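Local coordinates for protein putative phthiocerol dimycocerosate transporter LppX (Mycobacterium tuberculosis, PDB 2BYO) that probably carries phthiocerol dimycocerosates from the cell membrane to the outer membrane, holding the lipid in a large hydrophobic cavity, at residues I139-A153 with S165-G177. Numbering follows the deposited sequence.
Sequences IDGISTTKITGTIPA and SARPATVWIAQDG. With HXA (docosa-4,7,10,13,16,19-hexaenoic acid), chain I.
The W172 ring is held between I139 and T170, one on each face. I139 CD1 sits over one face of its five-membered ring, 3.7 Å from the centroid, in a CH-pi contact. On the opposite face, T170 CG2 lies offset toward the rim. T144 OG1 meets the ring edge at CD1, 3.3 Å away. K146 runs alongside the indole: CG is anti to the backbone N (chi1 -177°), and the chain stays extended from there. Its CG comes within 3.4 Å of W172 NE1. On neighbouring strand 129-139, T144 OG1 bonds the backbone O of E137, and W172 NE1 bonds its carboxylate OE1.

Backbone bonds join strands 142-151 and 167-174 as an antiparallel pair. The hydrogen-bonded pairs are T145-I173, I147-V171, G149-A169 and I151-R167. I151 N to R167 O is short and nearly straight (2.8 Å, 177°). Just past the end of strand 167-174, Q175 N bonds S143 O.

Polar side chains close this end. Q175 NE2 donates to T145 OG1 at 3.0 Å, with the hydroxyl oxygen in the plane of the amide. The same NE2 also bonds T136 OG1. A water hydrogen-bonds T145 OG1 at 2.8 Å and lies within reach of I173 O.

I147, V171, A169 and I151 make the aliphatic part of the face that T145 shares. I173, also on it, is covered by helix 22-36. I151 CD1 presses on A169 CB at 3.3 Å, tighter than usual carbon packing. V171 CG1 touches C20 of the bound docosahexaenoic acid at 3.8 Å, and I151 CD1 lies near the same carbon. G149, without a side chain, lies beside the tail end at C22.

The chemistry thus divides by position: polar groups gather at the T145/Q175 end and around W172 through E137, while I151 and V171 give the lipid tail plain carbon surface in the half-barrel wall, without directional bonds.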
ATOM      1  N   ILE A 139       4.567 -13.543  -9.280  1.00 35.31           N
ATOM      2  CA  ILE A 139       4.652 -12.101  -9.508  1.00 35.63           C
ATOM      3  C   ILE A 139       6.116 -11.715  -9.453  1.00 36.58           C
ATOM      4  O   ILE A 139       6.780 -11.968  -8.443  1.00 35.90           O
ATOM      5  CB  ILE A 139       3.895 -11.299  -8.428  1.00 34.40           C
ATOM      6  CG1 ILE A 139       2.396 -11.587  -8.499  1.00 34.79           C
ATOM      7  CG2 ILE A 139       4.147  -9.806  -8.595  1.00 34.72           C
ATOM      8  CD1 ILE A 139       1.643 -11.081  -7.308  1.00 34.49           C
ATOM      9  N   ASP A 140       6.620 -11.101 -10.529  1.00 38.94           N
ATOM     10  CA  ASP A 140       8.025 -10.674 -10.608  1.00 38.69           C
ATOM     11  C   ASP A 140       8.976 -11.829 -10.299  1.00 38.27           C
ATOM     12  O   ASP A 140       9.961 -11.666  -9.579  1.00 37.57           O
ATOM     13  CB  ASP A 140       8.297  -9.517  -9.631  1.00 39.79           C
ATOM     14  CG  ASP A 140       7.541  -8.257  -9.982  1.00 42.30           C
ATOM     15  OD1 ASP A 140       7.349  -7.994 -11.190  1.00 46.76           O
ATOM     16  OD2 ASP A 140       7.162  -7.519  -9.044  1.00 45.45           O
ATOM     17  N   GLY A 141       8.672 -13.006 -10.823  1.00 38.12           N
ATOM     18  CA  GLY A 141       9.527 -14.170 -10.594  1.00 38.75           C
ATOM     19  C   GLY A 141       9.424 -14.808  -9.214  1.00 37.15           C
ATOM     20  O   GLY A 141      10.129 -15.776  -8.943  1.00 37.23           O
ATOM     21  N   ILE A 142       8.533 -14.293  -8.357  1.00 34.62           N
ATOM     22  CA  ILE A 142       8.328 -14.833  -7.006  1.00 33.46           C
ATOM     23  C   ILE A 142       7.007 -15.604  -6.941  1.00 32.46           C
ATOM     24  O   ILE A 142       5.960 -15.089  -7.363  1.00 29.89           O
ATOM     25  CB  ILE A 142       8.311 -13.699  -5.945  1.00 32.80           C
ATOM     26  CG1 ILE A 142       9.608 -12.884  -6.005  1.00 33.18           C
ATOM     27  CG2 ILE A 142       8.136 -14.253  -4.515  1.00 30.95           C
ATOM     28  CD1 ILE A 142       9.450 -11.489  -5.384  1.00 33.80           C
ATOM     29  N   SER A 143       7.073 -16.840  -6.432  1.00 32.68           N
ATOM     30  CA  SER A 143       5.887 -17.641  -6.144  1.00 33.17           C
ATOM     31  C   SER A 143       5.208 -17.127  -4.877  1.00 31.21           C
ATOM     32  O   SER A 143       5.836 -17.032  -3.810  1.00 30.41           O
ATOM     33  CB  SER A 143       6.249 -19.114  -5.955  1.00 35.98           C
ATOM     34  OG  SER A 143       6.832 -19.651  -7.132  1.00 39.76           O
ATOM     35  N   THR A 144       3.925 -16.801  -5.000  1.00 29.16           N
ATOM     36  CA  THR A 144       3.180 -16.203  -3.905  1.00 28.58           C
ATOM     37  C   THR A 144       1.872 -16.932  -3.669  1.00 28.77           C
ATOM     38  O   THR A 144       1.305 -17.499  -4.584  1.00 29.82           O
ATOM     39  CB  THR A 144       2.842 -14.711  -4.153  1.00 27.25           C
ATOM     40  OG1 THR A 144       1.905 -14.590  -5.222  1.00 27.99           O
ATOM     41  CG2 THR A 144       4.073 -13.888  -4.464  1.00 27.40           C
ATOM     42  N   THR A 145       1.417 -16.909  -2.423  1.00 28.46           N
ATOM     43  CA  THR A 145       0.109 -17.416  -2.046  1.00 28.24           C
ATOM     44  C   THR A 145      -0.869 -16.267  -2.203  1.00 27.27           C
ATOM     45  O   THR A 145      -0.673 -15.195  -1.612  1.00 24.87           O
ATOM     46  CB  THR A 145       0.125 -17.870  -0.579  1.00 29.75           C
ATOM     47  OG1 THR A 145       1.137 -18.871  -0.386  1.00 29.82           O
ATOM     48  CG2 THR A 145      -1.214 -18.410  -0.168  1.00 30.56           C
ATOM     49  N   LYS A 146      -1.898 -16.482  -3.016  1.00 26.99           N
ATOM     50  CA  LYS A 146      -2.937 -15.495  -3.241  1.00 27.58           C
ATOM     51  C   LYS A 146      -4.070 -15.772  -2.268  1.00 27.73           C
ATOM     52  O   LYS A 146      -4.592 -16.878  -2.229  1.00 28.02           O
ATOM     53  CB  LYS A 146      -3.445 -15.567  -4.680  1.00 29.05           C
ATOM     54  CG  LYS A 146      -4.480 -14.516  -5.028  1.00 29.00           C
ATOM     55  CD  LYS A 146      -5.074 -14.774  -6.406  1.00 31.97           C
ATOM     56  CE  LYS A 146      -6.087 -13.691  -6.797  1.00 34.03           C
ATOM     57  NZ  LYS A 146      -6.715 -13.974  -8.116  1.00 34.47           N
ATOM     58  N   ILE A 147      -4.414 -14.777  -1.460  1.00 26.30           N
ATOM     59  CA  ILE A 147      -5.492 -14.896  -0.497  1.00 26.84           C
ATOM     60  C   ILE A 147      -6.402 -13.699  -0.662  1.00 26.75           C
ATOM     61  O   ILE A 147      -5.952 -12.559  -0.592  1.00 24.84           O
ATOM     62  CB  ILE A 147      -4.986 -14.956   0.966  1.00 27.58           C
ATOM     63  CG1 ILE A 147      -4.017 -16.121   1.143  1.00 27.91           C
ATOM     64  CG2 ILE A 147      -6.174 -15.113   1.948  1.00 28.79           C
ATOM     65  CD1 ILE A 147      -3.392 -16.202   2.511  1.00 28.82           C
ATOM     66  N   THR A 148      -7.681 -13.974  -0.894  1.00 26.95           N
ATOM     67  CA  THR A 148      -8.691 -12.943  -1.012  1.00 28.87           C
ATOM     68  C   THR A 148      -9.461 -12.852   0.285  1.00 29.47           C
ATOM     69  O   THR A 148      -9.492 -13.788   1.069  1.00 30.04           O
ATOM     70  CB  THR A 148      -9.688 -13.257  -2.143  1.00 30.25           C
ATOM     71  OG1 THR A 148     -10.251 -14.559  -1.935  1.00 31.67           O
ATOM     72  CG2 THR A 148      -8.998 -13.224  -3.490  1.00 31.83           C
ATOM     73  N   GLY A 149     -10.120 -11.728   0.487  1.00 31.28           N
ATOM     74  CA  GLY A 149     -10.880 -11.498   1.711  1.00 33.30           C
ATOM     75  C   GLY A 149     -11.719 -10.258   1.544  1.00 34.91           C
ATOM     76  O   GLY A 149     -11.571  -9.543   0.553  1.00 35.47           O
ATOM     77  N   THR A 150     -12.595 -10.005   2.508  1.00 36.60           N
ATOM     78  CA  THR A 150     -13.470  -8.851   2.469  1.00 38.90           C
ATOM     79  C   THR A 150     -13.137  -7.944   3.660  1.00 40.63           C
ATOM     80  O   THR A 150     -13.069  -8.401   4.798  1.00 40.44           O
ATOM     81  CB  THR A 150     -14.931  -9.309   2.452  1.00 40.69           C
ATOM     82  OG1 THR A 150     -15.191  -9.947   1.192  1.00 39.07           O
ATOM     83  CG2 THR A 150     -15.903  -8.141   2.647  1.00 43.10           C
ATOM     84  N   ILE A 151     -12.896  -6.668   3.369  1.00 40.91           N
ATOM     85  CA  ILE A 151     -12.462  -5.694   4.368  1.00 43.06           C
ATOM     86  C   ILE A 151     -13.657  -4.826   4.772  1.00 45.38           C
ATOM     87  O   ILE A 151     -14.354  -4.302   3.913  1.00 45.42           O
ATOM     88  CB  ILE A 151     -11.294  -4.827   3.813  1.00 42.47           C
ATOM     89  CG1 ILE A 151     -10.105  -5.735   3.467  1.00 39.72           C
ATOM     90  CG2 ILE A 151     -10.870  -3.755   4.817  1.00 44.37           C
ATOM     91  CD1 ILE A 151      -8.862  -5.000   2.988  1.00 41.05           C
ATOM     92  N   PRO A 152     -13.899  -4.678   6.087  1.00 47.93           N
ATOM     93  CA  PRO A 152     -15.052  -3.905   6.540  1.00 50.89           C
ATOM     94  C   PRO A 152     -14.920  -2.429   6.192  1.00 51.28           C
ATOM     95  O   PRO A 152     -13.807  -1.906   6.146  1.00 49.60           O
ATOM     96  CB  PRO A 152     -15.045  -4.101   8.057  1.00 53.67           C
ATOM     97  CG  PRO A 152     -13.679  -4.528   8.405  1.00 51.52           C
ATOM     98  CD  PRO A 152     -13.087  -5.187   7.208  1.00 48.40           C
ATOM     99  N   ALA A 153     -16.050  -1.777   5.942  1.00 53.72           N
ATOM    100  CA  ALA A 153     -16.074  -0.375   5.514  1.00 55.65           C
ATOM    101  C   ALA A 153     -15.173   0.516   6.373  1.00 56.66           C
ATOM    102  O   ALA A 153     -14.465   1.370   5.851  1.00 54.70           O
ATOM    103  CB  ALA A 153     -17.493   0.153   5.528  1.00 58.89           C
ATOM    104  N   SER A 165     -19.268   0.676   2.022  1.00 59.23           N
ATOM    105  CA  SER A 165     -19.489  -0.757   2.210  1.00 58.45           C
ATOM    106  C   SER A 165     -18.189  -1.516   2.343  1.00 54.92           C
ATOM    107  O   SER A 165     -17.097  -0.975   2.085  1.00 53.44           O
ATOM    108  CB  SER A 165     -20.327  -1.347   1.062  1.00 58.70           C
ATOM    109  OG  SER A 165     -19.625  -1.325  -0.175  1.00 57.72           O
ATOM    110  N   ALA A 166     -18.315  -2.770   2.763  1.00 53.54           N
ATOM    111  CA  ALA A 166     -17.183  -3.686   2.809  1.00 50.56           C
ATOM    112  C   ALA A 166     -16.718  -3.963   1.383  1.00 47.82           C
ATOM    113  O   ALA A 166     -17.541  -4.097   0.475  1.00 49.24           O
ATOM    114  CB  ALA A 166     -17.573  -4.984   3.510  1.00 50.53           C
ATOM    115  N   ARG A 167     -15.407  -4.040   1.181  1.00 45.11           N
ATOM    116  CA  ARG A 167     -14.852  -4.204  -0.161  1.00 42.58           C
ATOM    117  C   ARG A 167     -13.941  -5.427  -0.261  1.00 39.18           C
ATOM    118  O   ARG A 167     -13.313  -5.806   0.728  1.00 37.07           O
ATOM    119  CB  ARG A 167     -14.083  -2.945  -0.567  1.00 43.08           C
ATOM    120  CG  ARG A 167     -14.922  -1.656  -0.597  1.00 46.56           C
ATOM    121  CD  ARG A 167     -16.152  -1.744  -1.492  1.00 50.78           C
ATOM    122  NE  ARG A 167     -15.827  -2.235  -2.829  1.00 51.96           N
ATOM    123  CZ  ARG A 167     -16.726  -2.641  -3.731  1.00 55.10           C
ATOM    124  NH1 ARG A 167     -18.027  -2.613  -3.460  1.00 58.37           N
ATOM    125  NH2 ARG A 167     -16.317  -3.080  -4.922  1.00 54.21           N
ATOM    126  N   PRO A 168     -13.883  -6.055  -1.456  1.00 37.25           N
ATOM    127  CA  PRO A 168     -12.964  -7.164  -1.664  1.00 35.89           C
ATOM    128  C   PRO A 168     -11.518  -6.681  -1.737  1.00 34.53           C
ATOM    129  O   PRO A 168     -11.241  -5.602  -2.264  1.00 34.12           O
ATOM    130  CB  PRO A 168     -13.393  -7.773  -3.005  1.00 35.46           C
ATOM    131  CG  PRO A 168     -14.363  -6.851  -3.613  1.00 38.42           C
ATOM    132  CD  PRO A 168     -14.703  -5.764  -2.647  1.00 39.39           C
ATOM    133  N   ALA A 169     -10.625  -7.481  -1.183  1.00 32.70           N
ATOM    134  CA  ALA A 169      -9.210  -7.212  -1.218  1.00 32.56           C
ATOM    135  C   ALA A 169      -8.471  -8.519  -1.491  1.00 31.36           C
ATOM    136  O   ALA A 169      -9.052  -9.616  -1.370  1.00 32.07           O
ATOM    137  CB  ALA A 169      -8.760  -6.601   0.098  1.00 33.56           C
ATOM    138  N   THR A 170      -7.204  -8.390  -1.875  1.00 30.01           N
ATOM    139  CA  THR A 170      -6.351  -9.536  -2.157  1.00 28.40           C
ATOM    140  C   THR A 170      -4.934  -9.252  -1.676  1.00 27.75           C
ATOM    141  O   THR A 170      -4.474  -8.112  -1.753  1.00 26.28           O
ATOM    142  CB  THR A 170      -6.289  -9.837  -3.662  1.00 28.85           C
ATOM    143  OG1 THR A 170      -7.619  -9.904  -4.198  1.00 30.81           O
ATOM    144  CG2 THR A 170      -5.551 -11.192  -3.922  1.00 28.36           C
ATOM    145  N   VAL A 171      -4.263 -10.275  -1.150  1.00 26.46           N
ATOM    146  CA  VAL A 171      -2.841 -10.175  -0.828  1.00 26.39           C
ATOM    147  C   VAL A 171      -2.106 -11.342  -1.469  1.00 25.35           C
ATOM    148  O   VAL A 171      -2.672 -12.432  -1.614  1.00 24.38           O
ATOM    149  CB  VAL A 171      -2.555 -10.169   0.704  1.00 26.44           C
ATOM    150  CG1 VAL A 171      -3.207  -8.954   1.372  1.00 29.48           C
ATOM    151  CG2 VAL A 171      -3.004 -11.464   1.375  1.00 28.63           C
ATOM    152  N   TRP A 172      -0.855 -11.096  -1.844  1.00 24.81           N
ATOM    153  CA  TRP A 172       0.019 -12.111  -2.410  1.00 24.52           C
ATOM    154  C   TRP A 172       1.267 -12.194  -1.552  1.00 25.23           C
ATOM    155  O   TRP A 172       2.024 -11.216  -1.442  1.00 23.84           O
ATOM    156  CB  TRP A 172       0.403 -11.731  -3.830  1.00 25.32           C
ATOM    157  CG  TRP A 172      -0.692 -11.866  -4.857  1.00 24.78           C
ATOM    158  CD1 TRP A 172      -0.906 -12.934  -5.677  1.00 26.47           C
ATOM    159  CD2 TRP A 172      -1.687 -10.887  -5.208  1.00 27.31           C
ATOM    160  NE1 TRP A 172      -1.976 -12.695  -6.502  1.00 27.02           N
ATOM    161  CE2 TRP A 172      -2.479 -11.449  -6.236  1.00 27.95           C
ATOM    162  CE3 TRP A 172      -1.999  -9.600  -4.744  1.00 25.86           C
ATOM    163  CZ2 TRP A 172      -3.551 -10.762  -6.820  1.00 29.11           C
ATOM    164  CZ3 TRP A 172      -3.064  -8.922  -5.323  1.00 27.18           C
ATOM    165  CH2 TRP A 172      -3.832  -9.509  -6.344  1.00 27.70           C
ATOM    166  N   ILE A 173       1.478 -13.361  -0.947  1.00 25.82           N
ATOM    167  CA  ILE A 173       2.484 -13.541   0.086  1.00 26.05           C
ATOM    168  C   ILE A 173       3.528 -14.519  -0.397  1.00 27.00           C
ATOM    169  O   ILE A 173       3.205 -15.654  -0.739  1.00 26.72           O
ATOM    170  CB  ILE A 173       1.855 -14.061   1.408  1.00 26.44           C
ATOM    171  CG1 ILE A 173       0.834 -13.045   1.939  1.00 26.04           C
ATOM    172  CG2 ILE A 173       2.935 -14.317   2.468  1.00 27.19           C
ATOM    173  CD1 ILE A 173      -0.107 -13.620   2.958  1.00 27.99           C
ATOM    174  N   ALA A 174       4.786 -14.077  -0.400  1.00 27.74           N
ATOM    175  CA  ALA A 174       5.894 -14.881  -0.913  1.00 28.16           C
ATOM    176  C   ALA A 174       5.931 -16.240  -0.229  1.00 29.63           C
ATOM    177  O   ALA A 174       5.651 -16.351   0.977  1.00 30.40           O
ATOM    178  CB  ALA A 174       7.215 -14.157  -0.703  1.00 28.19           C
ATOM    179  N   GLN A 175       6.274 -17.269  -1.003  1.00 30.51           N
ATOM    180  CA  GLN A 175       6.428 -18.630  -0.477  1.00 31.36           C
ATOM    181  C   GLN A 175       7.893 -19.011  -0.273  1.00 32.33           C
ATOM    182  O   GLN A 175       8.201 -20.168  -0.058  1.00 34.43           O
ATOM    183  CB  GLN A 175       5.765 -19.628  -1.420  1.00 31.53           C
ATOM    184  CG  GLN A 175       4.267 -19.408  -1.582  1.00 30.63           C
ATOM    185  CD  GLN A 175       3.682 -20.199  -2.732  1.00 32.44           C
ATOM    186  OE1 GLN A 175       4.414 -20.743  -3.564  1.00 31.51           O
ATOM    187  NE2 GLN A 175       2.351 -20.258  -2.794  1.00 29.32           N
ATOM    188  N   ASP A 176       8.792 -18.033  -0.320  1.00 33.19           N
ATOM    189  CA  ASP A 176      10.234 -18.310  -0.315  1.00 33.12           C
ATOM    190  C   ASP A 176      10.887 -18.324   1.071  1.00 32.76           C
ATOM    191  O   ASP A 176      12.116 -18.407   1.178  1.00 31.98           O
ATOM    192  CB  ASP A 176      10.967 -17.334  -1.263  1.00 34.03           C
ATOM    193  CG  ASP A 176      10.680 -15.862  -0.965  1.00 33.29           C
ATOM    194  OD1 ASP A 176      10.185 -15.512   0.128  1.00 33.18           O
ATOM    195  OD2 ASP A 176      10.953 -15.040  -1.859  1.00 35.43           O
ATOM    196  N   GLY A 177      10.075 -18.267   2.125  1.00 31.71           N
ATOM    197  CA  GLY A 177      10.584 -18.179   3.503  1.00 33.50           C
ATOM    198  C   GLY A 177      10.517 -16.766   4.087  1.00 32.58           C
ATOM    199  O   GLY A 177      10.527 -16.589   5.301  1.00 32.77           O
TER
HETATM  200  C1  HXA I1215       4.612  -0.009  10.357  1.00 70.40           C
HETATM  201  O1  HXA I1215       4.801   0.526  11.478  1.00 71.15           O
HETATM  202  O2  HXA I1215       3.498  -0.443   9.988  1.00 69.76           O
HETATM  203  C2  HXA I1215       5.799  -0.141   9.424  1.00 69.84           C
HETATM  204  C3  HXA I1215       5.427   0.222   7.983  1.00 69.49           C
HETATM  205  C4  HXA I1215       6.618   0.829   7.230  1.00 68.07           C
HETATM  206  C5  HXA I1215       7.151  -0.065   6.107  1.00 67.01           C
HETATM  207  C6  HXA I1215       6.835   0.484   4.711  1.00 65.01           C
HETATM  208  C7  HXA I1215       5.897  -0.425   3.929  1.00 63.06           C
HETATM  209  C8  HXA I1215       5.036   0.374   2.958  1.00 62.45           C
HETATM  210  C9  HXA I1215       4.115  -0.548   2.157  1.00 61.84           C
HETATM  211  C10 HXA I1215       2.646  -0.454   2.578  1.00 60.85           C
HETATM  212  C11 HXA I1215       2.238  -1.517   3.602  1.00 61.03           C
HETATM  213  C12 HXA I1215       1.388  -2.635   2.994  1.00 60.01           C
HETATM  214  C13 HXA I1215      -0.109  -2.303   2.978  1.00 59.76           C
HETATM  215  C14 HXA I1215      -0.908  -3.054   4.050  1.00 59.21           C
HETATM  216  C15 HXA I1215      -1.975  -3.963   3.437  1.00 58.71           C
HETATM  217  C16 HXA I1215      -2.838  -4.591   4.528  1.00 57.16           C
HETATM  218  C17 HXA I1215      -3.564  -5.842   4.042  1.00 55.96           C
HETATM  219  C18 HXA I1215      -4.861  -6.052   4.830  1.00 54.78           C
HETATM  220  C19 HXA I1215      -5.331  -7.505   4.826  1.00 52.96           C
HETATM  221  C20 HXA I1215      -6.137  -7.831   3.573  1.00 51.30           C
HETATM  222  C21 HXA I1215      -6.650  -9.270   3.595  1.00 50.26           C
HETATM  223  C22 HXA I1215      -6.973  -9.818   2.217  1.00 48.30           C
HETATM  224  O   HOH W   1       2.866 -17.907   1.549  1.00 30.07           O